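Aldehyde dehydrogenase (Trypanosoma brucei, PDB 5MYP) probably oxidises aldehydes to carboxylic acids, with NAD+ as the electron acceptor. Local coordinates at residues D64-R69 / F307-D312. Residues are numbered along the deposited sequence; the frame is centred on the assembly and turned at random.
Sequences DRRRHR and FLEESD
Arg66 reaches across to Glu309 in a salt bridge: NH1 donates to OE1 at 3.2 Å, nearly straight at 167°. OE1 lies at the edge of the guanidinium, close to its plane, whereas the arginine meets the carboxylate from above, the two planes being 73° apart. A bend at chi3 (64°) turns the otherwise extended arginine chain so that one guanidinium face lies beneath Leu308 O. That carbonyl accepts a hydrogen bond from Ser311 OG at 2.7 Å, the small hydroxyl folding back on the helix end. Arginine suits this buried place because its several N-H groups serve different acceptors: NE bonds Tyr313 O, NH1 Thr344 O and NH2 Thr346 OG1. Glu309 OE1 also bridges to Arg315, its stronger partner.

His68 and Asp312 lie side by side, with ring edge CD2 3.4 Å from OD1. Histidine suits the N-cap of helix 69-95: its ring caps a backbone N there and still stacks with Tyr477 of the second subunit, which also packs on Asp312.

Between the backbones, one water joins Arg66 O to Ser311 O, and another links His68 N with Asp312 O.

Arg66, with positive phi, is the first residue beyond helix 54-65; the contact packs a short interhelical turn, 66-68, against the C-terminal end of helix 304-309, beside the subunit interface.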
loop_
_atom_site.group_PDB
_atom_site.type_symbol
_atom_site.label_atom_id
_atom_site.label_comp_id
_atom_site.label_asym_id
_atom_site.label_seq_id
_atom_site.Cartn_x
_atom_site.Cartn_y
_atom_site.Cartn_z
ATOM N N ASP A 64 -33.860 -4.398 0.629
ATOM C CA ASP A 64 -32.735 -5.187 1.149
ATOM C C ASP A 64 -32.507 -5.047 2.658
ATOM O O ASP A 64 -32.339 -6.053 3.345
ATOM C CB ASP A 64 -31.425 -4.811 0.430
ATOM C CG ASP A 64 -31.395 -5.244 -1.031
ATOM O OD1 ASP A 64 -32.029 -6.257 -1.396
ATOM O OD2 ASP A 64 -30.708 -4.570 -1.823
ATOM N N ARG A 65 -32.504 -3.807 3.151
ATOM C CA ARG A 65 -32.085 -3.492 4.529
ATOM C C ARG A 65 -33.214 -3.094 5.490
ATOM O O ARG A 65 -32.993 -3.053 6.702
ATOM C CB ARG A 65 -31.058 -2.357 4.500
ATOM C CG ARG A 65 -29.799 -2.660 3.698
ATOM C CD ARG A 65 -28.758 -3.411 4.517
ATOM N NE ARG A 65 -29.260 -4.681 5.026
ATOM C CZ ARG A 65 -29.722 -4.856 6.260
ATOM N NH1 ARG A 65 -30.172 -6.035 6.630
ATOM N NH2 ARG A 65 -29.741 -3.853 7.121
ATOM N N ARG A 66 -34.409 -2.825 4.959
ATOM C CA ARG A 66 -35.491 -2.140 5.713
ATOM C C ARG A 66 -35.025 -0.801 6.314
ATOM O O ARG A 66 -35.484 -0.380 7.385
ATOM C CB ARG A 66 -36.121 -3.046 6.777
ATOM C CG ARG A 66 -37.548 -2.641 7.149
ATOM C CD ARG A 66 -38.198 -3.651 8.070
ATOM N NE ARG A 66 -37.497 -3.737 9.351
ATOM C CZ ARG A 66 -37.445 -4.807 10.145
ATOM N NH1 ARG A 66 -38.049 -5.949 9.821
ATOM N NH2 ARG A 66 -36.764 -4.733 11.286
ATOM N N ARG A 67 -34.110 -0.142 5.604
ATOM C CA ARG A 67 -33.556 1.132 6.018
ATOM C C ARG A 67 -34.461 2.232 5.465
ATOM O O ARG A 67 -34.870 2.175 4.299
ATOM C CB ARG A 67 -32.123 1.248 5.490
ATOM C CG ARG A 67 -31.383 2.499 5.918
ATOM C CD ARG A 67 -29.953 2.206 6.363
ATOM N NE ARG A 67 -29.201 1.280 5.513
ATOM C CZ ARG A 67 -28.699 1.581 4.322
ATOM N NH1 ARG A 67 -28.902 2.778 3.795
ATOM N NH2 ARG A 67 -28.011 0.673 3.644
ATOM N N HIS A 68 -34.789 3.213 6.306
ATOM C CA HIS A 68 -35.673 4.323 5.914
ATOM C C HIS A 68 -34.993 5.200 4.859
ATOM O O HIS A 68 -33.772 5.374 4.889
ATOM C CB HIS A 68 -36.043 5.167 7.142
ATOM C CG HIS A 68 -37.198 6.096 6.923
ATOM N ND1 HIS A 68 -37.063 7.329 6.320
ATOM C CD2 HIS A 68 -38.506 5.984 7.256
ATOM C CE1 HIS A 68 -38.241 7.926 6.272
ATOM N NE2 HIS A 68 -39.132 7.133 6.836
ATOM N N ARG A 69 -35.794 5.727 3.930
ATOM C CA ARG A 69 -35.316 6.582 2.832
ATOM C C ARG A 69 -34.369 7.693 3.291
ATOM O O ARG A 69 -33.314 7.908 2.696
ATOM C CB ARG A 69 -36.507 7.205 2.098
ATOM C CG ARG A 69 -36.148 8.376 1.200
ATOM C CD ARG A 69 -37.382 8.967 0.555
ATOM N NE ARG A 69 -37.081 10.258 -0.056
ATOM C CZ ARG A 69 -36.669 10.443 -1.311
ATOM N NH1 ARG A 69 -36.503 9.419 -2.146
ATOM N NH2 ARG A 69 -36.430 11.679 -1.742
ATOM N N PHE A 307 -46.603 -4.841 10.823
ATOM C CA PHE A 307 -46.257 -3.584 11.501
ATOM C C PHE A 307 -44.739 -3.383 11.595
ATOM O O PHE A 307 -44.239 -2.277 11.354
ATOM C CB PHE A 307 -46.882 -3.533 12.904
ATOM C CG PHE A 307 -46.451 -2.348 13.722
ATOM C CD1 PHE A 307 -47.143 -1.144 13.650
ATOM C CD2 PHE A 307 -45.354 -2.441 14.578
ATOM C CE1 PHE A 307 -46.743 -0.051 14.410
ATOM C CE2 PHE A 307 -44.941 -1.348 15.324
ATOM C CZ PHE A 307 -45.645 -0.155 15.252
ATOM N N LEU A 308 -44.022 -4.444 11.964
ATOM C CA LEU A 308 -42.563 -4.378 12.093
ATOM C C LEU A 308 -41.864 -4.245 10.739
ATOM O O LEU A 308 -40.856 -3.546 10.638
ATOM C CB LEU A 308 -42.024 -5.586 12.862
ATOM C CG LEU A 308 -42.418 -5.656 14.344
ATOM C CD1 LEU A 308 -41.988 -6.987 14.940
ATOM C CD2 LEU A 308 -41.817 -4.498 15.130
ATOM N N GLU A 309 -42.403 -4.893 9.707
ATOM C CA GLU A 309 -41.859 -4.756 8.344
ATOM C C GLU A 309 -42.135 -3.378 7.733
ATOM O O GLU A 309 -41.393 -2.945 6.846
ATOM C CB GLU A 309 -42.353 -5.880 7.419
ATOM C CG GLU A 309 -41.860 -7.281 7.812
ATOM C CD GLU A 309 -40.400 -7.573 7.477
ATOM O OE1 GLU A 309 -39.631 -6.645 7.159
ATOM O OE2 GLU A 309 -40.010 -8.757 7.535
ATOM N N GLU A 310 -43.179 -2.692 8.218
ATOM C CA GLU A 310 -43.465 -1.292 7.848
ATOM C C GLU A 310 -42.756 -0.243 8.727
ATOM O O GLU A 310 -42.912 0.957 8.491
ATOM C CB GLU A 310 -44.982 -1.035 7.880
ATOM C CG GLU A 310 -45.762 -1.753 6.785
ATOM C CD GLU A 310 -47.275 -1.644 6.953
ATOM O OE1 GLU A 310 -47.751 -0.912 7.854
ATOM O OE2 GLU A 310 -47.998 -2.299 6.177
ATOM N N SER A 311 -41.958 -0.681 9.703
ATOM C CA SER A 311 -41.308 0.231 10.650
ATOM C C SER A 311 -40.120 0.974 10.032
ATOM O O SER A 311 -39.670 0.659 8.923
ATOM C CB SER A 311 -40.845 -0.534 11.895
ATOM O OG SER A 311 -39.687 -1.309 11.637
ATOM N N ASP A 312 -39.614 1.951 10.781
ATOM C CA ASP A 312 -38.452 2.750 10.377
ATOM C C ASP A 312 -37.116 2.160 10.850
ATOM O O ASP A 312 -36.071 2.804 10.696
ATOM C CB ASP A 312 -38.582 4.173 10.934
ATOM C CG ASP A 312 -39.834 4.893 10.449
ATOM O OD1 ASP A 312 -40.514 4.398 9.527
ATOM O OD2 ASP A 312 -40.135 5.970 11.001
HETATM O O HOH W 1 -37.557 1.443 7.232
HETATM O O HOH W 2 -33.940 3.153 8.938
#